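Local coordinates for hypothetical protein, IPT/TIG domain protein (Bacteroides ovatus, PDB 4HW6) that is of unknown function but probably binds carbohydrate as an auxiliary nutrient-binding protein built from an IPT/TIG domain and a six-bladed beta-propeller, at residues Ser10-Asn15 with Asn42-Asp46; Ile20-Phe25 with Val82-Val86; Val127-Phe132 with Arg165-Phe169; Phe138-Met144 with Tyr156-Asp162; Ser385-Gly389 with Ala399-His403. All coordinates share one frame; numbering follows the deposited sequence.

Interaction 1: residues Ser10-Asn15 with Asn42-Asp46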
# COMPACT_ATOMS: atom_id res chain seq x y z
N SER A 10 -0.10 12.84 46.37
CA SER A 10 -1.26 13.78 46.31
C SER A 10 -0.79 15.24 46.31
O SER A 10 0.41 15.52 46.28
CB SER A 10 -2.24 13.50 47.47
OG SER A 10 -1.66 13.78 48.74
N GLY A 11 -1.76 16.16 46.33
CA GLY A 11 -1.50 17.60 46.30
C GLY A 11 -2.77 18.38 46.60
O GLY A 11 -3.58 17.94 47.42
N THR A 12 -2.97 19.51 45.93
CA THR A 12 -4.16 20.35 46.13
C THR A 12 -5.46 19.67 45.64
O THR A 12 -5.48 19.11 44.55
CB THR A 12 -4.04 21.69 45.37
OG1 THR A 12 -2.67 22.11 45.35
CG2 THR A 12 -4.91 22.77 46.03
N PRO A 13 -6.54 19.72 46.45
CA PRO A 13 -7.85 19.22 46.00
C PRO A 13 -8.40 20.03 44.82
O PRO A 13 -8.16 21.24 44.72
CB PRO A 13 -8.75 19.37 47.24
CG PRO A 13 -7.83 19.51 48.39
CD PRO A 13 -6.58 20.15 47.87
N PHE A 14 -9.14 19.36 43.93
CA PHE A 14 -9.76 20.02 42.78
C PHE A 14 -10.70 21.15 43.23
O PHE A 14 -11.48 20.97 44.16
CB PHE A 14 -10.53 18.99 41.95
CG PHE A 14 -11.29 19.59 40.81
CD1 PHE A 14 -10.63 20.08 39.70
CD2 PHE A 14 -12.68 19.67 40.85
CE1 PHE A 14 -11.33 20.64 38.65
CE2 PHE A 14 -13.39 20.23 39.80
CZ PHE A 14 -12.71 20.72 38.70
N ASN A 15 -10.59 22.31 42.59
CA ASN A 15 -11.45 23.46 42.88
C ASN A 15 -12.41 23.65 41.71
O ASN A 15 -11.98 24.05 40.62
CB ASN A 15 -10.62 24.73 43.10
CG ASN A 15 -11.47 25.92 43.54
OD1 ASN A 15 -12.69 25.95 43.33
ND2 ASN A 15 -10.82 26.90 44.15
N ASN A 42 -4.94 22.79 38.84
CA ASN A 42 -6.29 22.32 39.18
C ASN A 42 -6.60 20.93 38.64
O ASN A 42 -7.72 20.66 38.19
CB ASN A 42 -7.36 23.35 38.76
CG ASN A 42 -8.67 23.19 39.52
OD1 ASN A 42 -8.70 22.72 40.66
ND2 ASN A 42 -9.77 23.59 38.89
N PHE A 43 -5.61 20.04 38.69
CA PHE A 43 -5.76 18.64 38.28
C PHE A 43 -6.37 17.79 39.40
O PHE A 43 -6.77 16.64 39.15
CB PHE A 43 -4.40 18.02 37.90
CG PHE A 43 -3.71 18.67 36.72
CD1 PHE A 43 -4.34 19.57 35.88
CD2 PHE A 43 -2.39 18.33 36.44
CE1 PHE A 43 -3.67 20.13 34.81
CE2 PHE A 43 -1.72 18.89 35.36
CZ PHE A 43 -2.36 19.80 34.54
N GLY A 44 -6.40 18.33 40.61
CA GLY A 44 -6.93 17.61 41.77
C GLY A 44 -5.90 16.63 42.29
O GLY A 44 -4.76 16.61 41.82
N ASN A 45 -6.29 15.83 43.27
CA ASN A 45 -5.38 14.86 43.90
C ASN A 45 -5.94 13.44 43.92
O ASN A 45 -5.56 12.63 44.76
CB ASN A 45 -5.03 15.32 45.32
CG ASN A 45 -6.24 15.37 46.24
OD1 ASN A 45 -7.26 14.73 45.99
ND2 ASN A 45 -6.13 16.13 47.32
N ASP A 46 -6.83 13.14 42.98
CA ASP A 46 -7.47 11.84 42.88
C ASP A 46 -7.29 11.28 41.47
O ASP A 46 -7.86 11.81 40.51
CB ASP A 46 -8.96 11.97 43.22
CG ASP A 46 -9.65 10.62 43.40
OD1 ASP A 46 -9.13 9.60 42.91
OD2 ASP A 46 -10.73 10.60 44.03
O HOH W 1 -5.57 20.61 42.27
O HOH W 2 -6.99 23.28 42.82
O HOH W 3 -9.12 16.62 43.91
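Asn42 grips the backbone of Asn15 at both ends of its amide. Its OD1 accepts the Asn15 N-H at 2.7 Å, an almost straight bond (175° at the hydrogen) that lies in the carbonyl plane on a lone pair of OD1. Its ND2 donates to Asn15 O at 2.8 Å, with the acceptor tilted out of the amide plane. With CG anti to the backbone N (chi1 -159°), the Asn42 amide lies nearly parallel to the Phe14 ring, the planes 4° apart, but stepped off its plane at the CD1-CE1 side, and ND2 lies 3.3 Å from Phe14 CE1. Asn42 O, buried without a hydrogen-bonding partner, meets the edge of that ring at CD1. Farther along, Asn45 ND2 donates to Gly11 O at 3.1 Å, approaching from above the carbonyl plane. Gly44 passes close to Phe14, where a CB would fall only 3.2 Å from Phe14 CB. Three waters bridge the two segments: one joins Thr12 O to Gly44 N, another Pro13 O to Asn42 OD1, and a third accepts from both Phe14 N and Asn45 N. The N-terminal segment thus lies along the loop between strands 35-41 and 50-54, while Phe14 packs against Val86 of strand 82-87 and Leu94 of strand 93-98.

Interaction 2: residues Ile20-Phe25 with Val82-Val86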
# COMPACT_ATOMS: atom_id res chain seq x y z
N ILE A 20 -9.22 24.27 34.53
CA ILE A 20 -8.03 23.43 34.44
C ILE A 20 -7.11 24.07 33.40
O ILE A 20 -7.52 24.34 32.27
CB ILE A 20 -8.38 21.99 34.07
CG1 ILE A 20 -9.11 21.32 35.23
CG2 ILE A 20 -7.13 21.20 33.70
CD1 ILE A 20 -9.68 19.96 34.90
N VAL A 21 -5.87 24.34 33.80
CA VAL A 21 -4.87 24.92 32.92
C VAL A 21 -3.81 23.86 32.65
O VAL A 21 -3.32 23.23 33.58
CB VAL A 21 -4.21 26.16 33.54
CG1 VAL A 21 -3.28 26.81 32.53
CG2 VAL A 21 -5.28 27.15 34.01
N VAL A 22 -3.52 23.62 31.38
CA VAL A 22 -2.45 22.71 31.03
C VAL A 22 -1.34 23.61 30.47
O VAL A 22 -1.48 24.17 29.38
CB VAL A 22 -2.93 21.64 30.02
CG1 VAL A 22 -1.84 20.58 29.83
CG2 VAL A 22 -4.24 21.00 30.49
N GLU A 23 -0.28 23.78 31.26
CA GLU A 23 0.79 24.73 30.93
C GLU A 23 1.79 24.11 29.99
O GLU A 23 2.16 24.70 28.98
CB GLU A 23 1.51 25.20 32.20
N LYS A 24 2.26 22.91 30.32
CA LYS A 24 3.32 22.27 29.54
C LYS A 24 3.43 20.81 29.91
O LYS A 24 2.76 20.35 30.82
CB LYS A 24 4.67 22.96 29.79
CG LYS A 24 5.26 22.72 31.17
CD LYS A 24 6.71 23.19 31.27
CE LYS A 24 7.20 23.09 32.71
NZ LYS A 24 8.66 23.39 32.85
N PHE A 25 4.30 20.09 29.20
CA PHE A 25 4.52 18.66 29.45
C PHE A 25 5.98 18.32 29.14
O PHE A 25 6.62 18.97 28.31
CB PHE A 25 3.57 17.82 28.59
CG PHE A 25 3.41 18.33 27.18
CD1 PHE A 25 4.31 17.95 26.18
CD2 PHE A 25 2.38 19.18 26.85
CE1 PHE A 25 4.17 18.44 24.89
CE2 PHE A 25 2.23 19.66 25.56
CZ PHE A 25 3.13 19.30 24.58
N VAL A 82 -2.97 17.70 24.07
CA VAL A 82 -2.90 17.17 25.41
C VAL A 82 -4.05 17.81 26.19
O VAL A 82 -4.06 19.02 26.40
CB VAL A 82 -1.53 17.48 26.05
CG1 VAL A 82 -1.50 17.09 27.53
CG2 VAL A 82 -0.41 16.80 25.27
N LYS A 83 -5.02 16.98 26.57
CA LYS A 83 -6.24 17.41 27.24
C LYS A 83 -6.36 16.71 28.59
O LYS A 83 -6.21 15.49 28.68
CB LYS A 83 -7.47 17.08 26.38
CG LYS A 83 -8.82 17.52 26.95
CD LYS A 83 -9.93 17.28 25.93
CE LYS A 83 -11.30 17.59 26.51
NZ LYS A 83 -12.40 17.41 25.51
N VAL A 84 -6.62 17.49 29.63
CA VAL A 84 -6.80 16.97 30.98
C VAL A 84 -8.20 17.35 31.44
O VAL A 84 -8.59 18.52 31.36
CB VAL A 84 -5.76 17.57 31.95
CG1 VAL A 84 -6.01 17.09 33.38
CG2 VAL A 84 -4.35 17.21 31.49
N SER A 85 -8.92 16.36 31.94
CA SER A 85 -10.28 16.53 32.43
C SER A 85 -10.40 15.99 33.85
O SER A 85 -9.74 15.00 34.20
CB SER A 85 -11.26 15.77 31.53
OG SER A 85 -11.24 16.27 30.20
N VAL A 86 -11.27 16.60 34.64
CA VAL A 86 -11.60 16.08 35.97
C VAL A 86 -13.10 15.80 35.99
O VAL A 86 -13.89 16.63 35.55
CB VAL A 86 -11.19 17.06 37.09
CG1 VAL A 86 -11.85 16.69 38.41
CG2 VAL A 86 -9.67 17.09 37.24
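The apolar interior of the IPT/TIG domain is filled here by side chains from two strands, and from the residue leading into the first, that face each other without sharing backbone bonds. The axes of strands 21-25 and 82-86 approach to 7.8 Å and run at 145°, a separation bridged by side chains alone. At one end, Ile20 CD1 meets Val86 CG2 at 3.7 Å, and the Ile20 CG2 branch lies 3.8 Å from Val84 O. In the middle, Val22 divides its two methyls between two partners: CG2 touches Val84 CG2 at 3.9 Å, while CG1 approaches Val82 CG1 at 4.2 Å. The split follows from its first torsion (chi1 -172°), which sets CG1 anti to the backbone N and CG2 anti to the carbonyl carbon. At the far end, Val82 CG2 sits over one face of the Phe25 ring, 4.2 Å from the centroid and 25° off the normal, a CH-pi contact displaced toward the rim near CD2 and CE2. Between Val22 and Phe25 the strand carries a classic beta bulge, Glu23 and Lys24 both facing Tyr39 of strand 35-41. Val38 of that neighbouring strand touches both Val22 and Val84. Inward-facing valines, isoleucine and phenylalanine between two packed beta layers are typical of the immunoglobulin-like E-set fold to which IPT/TIG domains belong.

Interaction 3: residues Val127-Phe132 with Arg165-Phe169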
# COMPACT_ATOMS: atom_id res chain seq x y z
N VAL A 127 -6.56 -23.61 1.23
CA VAL A 127 -7.07 -22.57 0.36
C VAL A 127 -8.61 -22.58 0.42
O VAL A 127 -9.26 -23.54 0.04
CB VAL A 127 -6.55 -22.74 -1.08
CG1 VAL A 127 -7.25 -21.77 -2.02
CG2 VAL A 127 -5.04 -22.57 -1.13
N LEU A 128 -9.18 -21.49 0.92
CA LEU A 128 -10.62 -21.34 1.05
C LEU A 128 -11.05 -19.90 1.20
O LEU A 128 -10.28 -19.05 1.66
CB LEU A 128 -11.17 -22.10 2.25
CG LEU A 128 -10.78 -21.63 3.66
CD1 LEU A 128 -11.82 -22.05 4.68
CD2 LEU A 128 -9.44 -22.20 4.04
N ALA A 129 -12.29 -19.65 0.79
CA ALA A 129 -12.97 -18.40 1.09
C ALA A 129 -13.37 -18.43 2.57
O ALA A 129 -13.83 -19.45 3.08
CB ALA A 129 -14.22 -18.25 0.23
N GLY A 130 -13.17 -17.32 3.24
CA GLY A 130 -13.60 -17.19 4.61
C GLY A 130 -13.38 -15.80 5.20
O GLY A 130 -12.85 -14.91 4.54
N PRO A 131 -13.78 -15.64 6.47
CA PRO A 131 -13.54 -14.43 7.25
C PRO A 131 -12.07 -14.08 7.31
O PRO A 131 -11.22 -14.97 7.19
CB PRO A 131 -14.03 -14.80 8.66
CG PRO A 131 -14.96 -15.94 8.46
CD PRO A 131 -14.48 -16.67 7.24
N PHE A 132 -11.77 -12.80 7.54
CA PHE A 132 -10.39 -12.34 7.70
C PHE A 132 -9.59 -13.24 8.66
O PHE A 132 -8.43 -13.54 8.39
CB PHE A 132 -10.37 -10.89 8.26
CG PHE A 132 -10.53 -9.81 7.22
CD1 PHE A 132 -10.99 -10.07 5.92
CD2 PHE A 132 -10.23 -8.49 7.55
CE1 PHE A 132 -11.13 -9.05 5.00
CE2 PHE A 132 -10.36 -7.49 6.63
CZ PHE A 132 -10.82 -7.76 5.35
N ARG A 165 -8.58 -13.52 -5.79
CA ARG A 165 -9.17 -13.27 -4.47
C ARG A 165 -9.77 -11.87 -4.35
O ARG A 165 -9.36 -10.94 -5.07
CB ARG A 165 -8.14 -13.47 -3.35
CG ARG A 165 -7.43 -14.83 -3.36
CD ARG A 165 -8.37 -16.00 -3.22
NE ARG A 165 -9.11 -16.00 -1.96
CZ ARG A 165 -8.90 -16.84 -0.93
NH1 ARG A 165 -7.94 -17.76 -0.96
NH2 ARG A 165 -9.65 -16.73 0.16
N HIS A 166 -10.71 -11.75 -3.44
CA HIS A 166 -11.42 -10.49 -3.17
C HIS A 166 -11.47 -10.25 -1.67
O HIS A 166 -12.13 -10.99 -0.94
CB HIS A 166 -12.82 -10.57 -3.73
CG HIS A 166 -13.73 -9.46 -3.31
ND1 HIS A 166 -15.09 -9.62 -3.21
CD2 HIS A 166 -13.47 -8.17 -2.95
CE1 HIS A 166 -15.64 -8.48 -2.82
NE2 HIS A 166 -14.68 -7.58 -2.65
N VAL A 167 -10.77 -9.21 -1.23
CA VAL A 167 -10.78 -8.79 0.14
C VAL A 167 -11.90 -7.75 0.29
O VAL A 167 -11.83 -6.67 -0.29
CB VAL A 167 -9.43 -8.19 0.57
CG1 VAL A 167 -9.49 -7.73 2.01
CG2 VAL A 167 -8.28 -9.19 0.38
N ASP A 168 -12.91 -8.11 1.08
CA ASP A 168 -14.10 -7.30 1.34
C ASP A 168 -14.00 -6.73 2.75
O ASP A 168 -14.25 -7.44 3.73
CB ASP A 168 -15.33 -8.19 1.18
CG ASP A 168 -16.65 -7.51 1.47
OD1 ASP A 168 -16.70 -6.39 2.04
OD2 ASP A 168 -17.67 -8.14 1.17
N PHE A 169 -13.66 -5.46 2.87
CA PHE A 169 -13.42 -4.86 4.19
C PHE A 169 -14.70 -4.66 5.00
O PHE A 169 -14.68 -4.73 6.23
CB PHE A 169 -12.65 -3.54 4.05
CG PHE A 169 -11.20 -3.70 3.71
CD1 PHE A 169 -10.79 -3.89 2.39
CD2 PHE A 169 -10.23 -3.66 4.69
CE1 PHE A 169 -9.45 -4.03 2.06
CE2 PHE A 169 -8.88 -3.78 4.36
CZ PHE A 169 -8.48 -3.98 3.05
O HOH W 4 -7.17 -19.25 1.35
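Phe132 fills the tight end of this contact, its CZ reaching Val167 CG1 at 3.6 Å. The same corner of the ring points at one face of Phe169 in an edge-to-face pair, with centroids 5.8 Å apart and planes at 88°. Having CG beside the backbone N (chi1 -83°) swings the Phe132 ring toward strand 165-168, where CE1 also lies near Asp168 O. The other end is polar and hydrated. There buried Arg165, bent at chi2 and chi3, sends NH2 to Leu128 O at 2.8 Å; the bond is bent (138° at the hydrogen) and comes from above the carbonyl plane. A water at the guanidinium edge accepts from Arg165 NH1 and from Leu128 N. Further bonds fix the guanidinium, NE to Asp175 O and NH2 to Val174 O, so the looser, solvent side is confined to exposed Val127 and partly exposed Leu128. Those two acceptors belong to strand 173-177, which lies between strands 130-131 and 164-168 in an antiparallel sheet, so Phe132 and Arg165 reach across an intervening strand, with Leu115 of strand 109-115 packed against Phe132 and Val167.

Interaction 4: residues Phe138-Met144 with Tyr156-Asp162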
# COMPACT_ATOMS: atom_id res chain seq x y z
N PHE A 138 -2.69 -18.02 1.07
CA PHE A 138 -2.83 -17.65 -0.34
C PHE A 138 -1.74 -18.23 -1.23
O PHE A 138 -0.55 -18.05 -0.97
CB PHE A 138 -2.87 -16.13 -0.43
CG PHE A 138 -3.87 -15.53 0.52
CD1 PHE A 138 -5.20 -15.91 0.43
CD2 PHE A 138 -3.48 -14.67 1.53
CE1 PHE A 138 -6.13 -15.41 1.32
CE2 PHE A 138 -4.41 -14.16 2.40
CZ PHE A 138 -5.74 -14.54 2.31
N ASP A 139 -2.16 -18.89 -2.31
CA ASP A 139 -1.22 -19.54 -3.24
C ASP A 139 -0.36 -18.57 -4.02
O ASP A 139 0.82 -18.82 -4.21
CB ASP A 139 -1.94 -20.46 -4.23
CG ASP A 139 -2.38 -21.77 -3.61
OD1 ASP A 139 -1.78 -22.25 -2.60
OD2 ASP A 139 -3.33 -22.35 -4.17
N ASN A 140 -0.93 -17.46 -4.48
CA ASN A 140 -0.19 -16.56 -5.38
C ASN A 140 -0.81 -15.19 -5.41
O ASN A 140 -1.85 -14.97 -6.06
CB ASN A 140 -0.17 -17.16 -6.79
CG ASN A 140 0.77 -16.43 -7.73
OD1 ASN A 140 1.41 -15.47 -7.36
ND2 ASN A 140 0.85 -16.93 -8.97
N ILE A 141 -0.17 -14.25 -4.73
CA ILE A 141 -0.69 -12.89 -4.65
C ILE A 141 0.05 -12.04 -5.71
O ILE A 141 1.01 -11.34 -5.42
CB ILE A 141 -0.54 -12.30 -3.23
CG1 ILE A 141 -1.00 -13.29 -2.14
CG2 ILE A 141 -1.36 -11.02 -3.11
CD1 ILE A 141 -0.47 -12.94 -0.75
N TRP A 142 -0.41 -12.12 -6.95
CA TRP A 142 0.41 -11.77 -8.09
C TRP A 142 0.35 -10.27 -8.43
O TRP A 142 1.37 -9.62 -8.60
CB TRP A 142 0.03 -12.65 -9.30
CG TRP A 142 0.78 -12.33 -10.55
CD1 TRP A 142 0.25 -11.81 -11.69
CD2 TRP A 142 2.17 -12.48 -10.78
NE1 TRP A 142 1.24 -11.62 -12.62
CE2 TRP A 142 2.44 -12.01 -12.08
CE3 TRP A 142 3.23 -12.97 -10.01
CZ2 TRP A 142 3.71 -12.03 -12.64
CZ3 TRP A 142 4.50 -12.99 -10.57
CH2 TRP A 142 4.73 -12.50 -11.86
N ARG A 143 -0.86 -9.74 -8.60
CA ARG A 143 -1.08 -8.31 -8.83
C ARG A 143 -2.35 -7.88 -8.11
O ARG A 143 -3.40 -8.53 -8.27
CB ARG A 143 -1.26 -7.98 -10.31
CG ARG A 143 -0.09 -8.32 -11.22
CD ARG A 143 1.09 -7.40 -10.99
NE ARG A 143 2.21 -7.72 -11.89
CZ ARG A 143 3.30 -8.44 -11.59
NH1 ARG A 143 3.46 -8.99 -10.40
NH2 ARG A 143 4.25 -8.60 -12.51
N MSE A 144 -2.26 -6.79 -7.35
CA MSE A 144 -3.38 -6.25 -6.57
C MSE A 144 -3.95 -4.98 -7.17
O MSE A 144 -3.24 -4.20 -7.81
CB MSE A 144 -2.91 -5.81 -5.17
CG MSE A 144 -2.55 -6.86 -4.27
SE MSE A 144 -1.77 -6.00 -2.66
CE MSE A 144 -1.76 -7.65 -1.66
N TYR A 156 -8.74 -6.50 -4.78
CA TYR A 156 -8.72 -7.73 -5.56
C TYR A 156 -7.30 -8.10 -5.91
O TYR A 156 -6.43 -7.23 -6.05
CB TYR A 156 -9.50 -7.55 -6.87
CG TYR A 156 -10.96 -7.26 -6.68
CD1 TYR A 156 -11.89 -8.29 -6.59
CD2 TYR A 156 -11.42 -5.95 -6.60
CE1 TYR A 156 -13.23 -8.04 -6.42
CE2 TYR A 156 -12.78 -5.69 -6.41
CZ TYR A 156 -13.67 -6.74 -6.34
OH TYR A 156 -15.01 -6.51 -6.16
N TRP A 157 -7.06 -9.38 -6.12
CA TRP A 157 -5.81 -9.79 -6.74
C TRP A 157 -5.95 -10.97 -7.64
O TRP A 157 -6.77 -11.84 -7.38
CB TRP A 157 -4.66 -10.00 -5.74
CG TRP A 157 -4.70 -11.19 -4.83
CD1 TRP A 157 -4.40 -12.48 -5.14
CD2 TRP A 157 -4.97 -11.17 -3.44
NE1 TRP A 157 -4.47 -13.27 -4.02
CE2 TRP A 157 -4.83 -12.49 -2.96
CE3 TRP A 157 -5.33 -10.17 -2.55
CZ2 TRP A 157 -5.02 -12.83 -1.64
CZ3 TRP A 157 -5.53 -10.52 -1.20
CH2 TRP A 157 -5.38 -11.84 -0.78
N VAL A 158 -5.21 -10.93 -8.74
CA VAL A 158 -5.06 -12.09 -9.62
C VAL A 158 -3.99 -12.99 -9.04
O VAL A 158 -3.07 -12.53 -8.33
CB VAL A 158 -4.66 -11.71 -11.05
CG1 VAL A 158 -5.83 -11.03 -11.77
CG2 VAL A 158 -3.43 -10.80 -11.07
N GLY A 159 -4.09 -14.27 -9.40
CA GLY A 159 -3.20 -15.30 -8.92
C GLY A 159 -2.54 -16.15 -9.98
O GLY A 159 -2.11 -17.25 -9.69
N GLN A 160 -2.42 -15.62 -11.21
CA GLN A 160 -1.94 -16.40 -12.36
C GLN A 160 -2.78 -17.66 -12.53
O GLN A 160 -3.99 -17.56 -12.79
CB GLN A 160 -0.44 -16.67 -12.26
CG GLN A 160 0.39 -15.40 -12.36
CD GLN A 160 1.88 -15.66 -12.24
OE1 GLN A 160 2.36 -16.29 -11.28
NE2 GLN A 160 2.63 -15.16 -13.21
N ARG A 161 -2.20 -18.85 -12.33
CA ARG A 161 -2.96 -20.08 -12.43
C ARG A 161 -3.73 -20.42 -11.16
O ARG A 161 -4.54 -21.32 -11.16
CB ARG A 161 -2.05 -21.26 -12.73
CG ARG A 161 -1.24 -21.09 -13.99
CD ARG A 161 -0.39 -22.33 -14.21
NE ARG A 161 0.57 -22.09 -15.27
CZ ARG A 161 1.12 -23.04 -16.03
NH1 ARG A 161 0.81 -24.33 -15.87
NH2 ARG A 161 2.00 -22.70 -16.96
N ASP A 162 -3.41 -19.71 -10.07
CA ASP A 162 -4.06 -19.94 -8.78
C ASP A 162 -5.27 -19.01 -8.60
O ASP A 162 -5.72 -18.37 -9.57
CB ASP A 162 -3.03 -19.80 -7.65
CG ASP A 162 -1.78 -20.70 -7.87
OD1 ASP A 162 -1.95 -21.89 -8.11
OD2 ASP A 162 -0.64 -20.19 -7.82
O HOH W 5 -4.06 -16.35 -4.37
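Trp157 turns its edge, CZ2 foremost, to one face of Phe138 (planes at 82°), while Ile141 CG2 sits squarely over its five-membered ring, 3.6 Å from the centroid. Trp142 is sandwiched: the Gln160 amide stacks on one face, planes 10° apart, with NE2 3.4 Å from Trp142 CE2, and Arg143 NH1 lies over the opposite face. Cutting this indole back to an alanine is likely to open a gap between the Gln160 amide and the Arg143 guanidinium and strip both of their stacking surface. Among polar bonds, Asn140 ND2 donates to Gln160 OE1 at 2.8 Å on an in-plane lone pair, fixing which way that amide faces. The Asp139 and Asp162 carboxylates come within 4.2 Å (OD2 to OD1), probably a mild repulsion, while Asp139 OD1 accepts from Trp125 NE1. Backbone bonds join Trp142 N to Val158 O and Val158 N to Arg143 O, forming a classic beta bulge. Strand 143-146 is an end strand of its sheet, and 154-158 joins it to 164-168, with strands 184-189 and 404-410 packed alongside.

Interaction 5: residues Ser385-Gly389 with Ala399-His403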
# COMPACT_ATOMS: atom_id res chain seq x y z
N SER A 385 20.12 -8.96 9.08
CA SER A 385 21.28 -9.36 8.25
C SER A 385 21.03 -10.56 7.34
O SER A 385 21.94 -11.34 7.06
CB SER A 385 22.52 -9.63 9.13
OG SER A 385 22.69 -8.61 10.09
N ARG A 386 19.79 -10.68 6.88
CA ARG A 386 19.35 -11.79 6.04
C ARG A 386 18.68 -11.24 4.78
O ARG A 386 18.47 -10.04 4.65
CB ARG A 386 18.42 -12.70 6.83
CG ARG A 386 19.11 -13.25 8.06
CD ARG A 386 18.19 -14.04 8.97
NE ARG A 386 17.73 -15.24 8.29
CZ ARG A 386 18.41 -16.39 8.22
NH1 ARG A 386 19.60 -16.53 8.81
NH2 ARG A 386 17.88 -17.41 7.54
N GLU A 387 18.36 -12.11 3.83
CA GLU A 387 17.81 -11.66 2.55
C GLU A 387 16.32 -11.89 2.54
O GLU A 387 15.54 -10.96 2.35
CB GLU A 387 18.47 -12.41 1.39
CG GLU A 387 19.96 -12.11 1.27
CD GLU A 387 20.68 -13.15 0.42
OE1 GLU A 387 20.42 -13.21 -0.79
OE2 GLU A 387 21.48 -13.93 0.98
N TRP A 388 15.94 -13.15 2.73
CA TRP A 388 14.53 -13.55 2.72
C TRP A 388 14.15 -14.25 4.01
O TRP A 388 14.99 -14.79 4.74
CB TRP A 388 14.18 -14.47 1.52
CG TRP A 388 15.03 -15.74 1.42
CD1 TRP A 388 16.25 -15.88 0.79
CD2 TRP A 388 14.73 -17.01 1.98
NE1 TRP A 388 16.70 -17.16 0.93
CE2 TRP A 388 15.78 -17.88 1.65
CE3 TRP A 388 13.66 -17.51 2.73
CZ2 TRP A 388 15.81 -19.21 2.05
CZ3 TRP A 388 13.69 -18.82 3.12
CH2 TRP A 388 14.76 -19.66 2.78
N GLY A 389 12.85 -14.26 4.27
CA GLY A 389 12.30 -14.93 5.43
C GLY A 389 10.92 -14.40 5.71
O GLY A 389 10.27 -13.81 4.84
N ALA A 399 12.48 -6.57 9.47
CA ALA A 399 11.50 -7.21 8.63
C ALA A 399 12.13 -8.01 7.50
O ALA A 399 13.14 -7.58 6.89
CB ALA A 399 10.54 -6.20 8.05
N LEU A 400 11.49 -9.15 7.21
CA LEU A 400 11.86 -10.04 6.12
C LEU A 400 10.62 -10.47 5.36
O LEU A 400 9.57 -10.79 5.95
CB LEU A 400 12.59 -11.29 6.64
CG LEU A 400 14.02 -11.04 7.10
CD1 LEU A 400 14.55 -12.22 7.93
CD2 LEU A 400 14.95 -10.73 5.92
N PHE A 401 10.77 -10.48 4.04
CA PHE A 401 9.77 -10.95 3.12
C PHE A 401 10.34 -12.14 2.36
O PHE A 401 11.54 -12.41 2.41
CB PHE A 401 9.46 -9.90 2.05
CG PHE A 401 8.90 -8.60 2.60
CD1 PHE A 401 7.56 -8.50 2.94
CD2 PHE A 401 9.70 -7.48 2.70
CE1 PHE A 401 7.04 -7.29 3.42
CE2 PHE A 401 9.18 -6.28 3.16
CZ PHE A 401 7.85 -6.19 3.52
N ASN A 402 9.50 -12.79 1.59
CA ASN A 402 9.95 -13.89 0.72
C ASN A 402 9.17 -13.82 -0.57
O ASN A 402 8.02 -14.29 -0.64
CB ASN A 402 9.76 -15.26 1.40
CG ASN A 402 10.47 -16.38 0.68
OD1 ASN A 402 10.95 -16.20 -0.46
ND2 ASN A 402 10.57 -17.56 1.33
N HIS A 403 9.80 -13.21 -1.56
CA HIS A 403 9.19 -12.93 -2.87
C HIS A 403 7.99 -11.99 -2.77
O HIS A 403 6.87 -12.29 -3.22
CB HIS A 403 8.87 -14.23 -3.60
CG HIS A 403 10.10 -14.97 -4.02
ND1 HIS A 403 10.17 -16.34 -4.02
CD2 HIS A 403 11.30 -14.52 -4.46
CE1 HIS A 403 11.38 -16.71 -4.44
NE2 HIS A 403 12.07 -15.62 -4.73
O HOH W 6 13.35 -9.39 3.06
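Two loops of the beta-propeller meet here, those before and after the short strand 393-394 in the chain. Leu400 is the apolar plug. Its CD2 methyl lies 3.6 Å from Glu387 O and also nears Arg386 O, CD1 approaches Arg386 CB, and CB rests on the Gly389 backbone. With CG beside the backbone N (chi1 -73°), both methyls reach into the curve of residues 386-389. A serine in place of this leucine would probably open a gap under residues 386-387, where the two methyls now sit. Phe401 contributes through its backbone, since its side chain turns to Val111 of strand 109-115. Its O accepts from Gly389 N at 2.9 Å and also receives a CA-H contact from Trp388. Its N donates to a water that in turn donates to Glu387 O, a second, indirect tie between the loops. Gly389 O turns instead to Asn423 ND2. Asn402, whose N is held by Asp420 OD1, runs alongside Trp388 and points the same way, its amide inclined 34° to the indole. The amide touches the six-membered ring, with Asn402 ND2 3.4 Å from Trp388 CE3.

The five contacts fall into two groups, one for each domain. Interactions 1 and 2, with centres 13 Å apart, share the IPT/TIG domain and touch: Asn42 O lies 3.3 Å from Ile20 CG1, and Phe43 packs on Ile20 and Val86, so the N-terminal loop contact covers one end of the buried core. Interactions 3 and 4, also 13 Å apart, belong to one propeller sheet, with 4 nested inside the chain loop closed by 3; Arg165 N and Trp157 O, 2.9 Å apart, link them. Interaction 5 lies about 6 Å from interaction 4 at nearest atoms, without touching. Between interactions 2 and 3 the nearest atoms are about 29 Å apart, reflecting the separation of the domains.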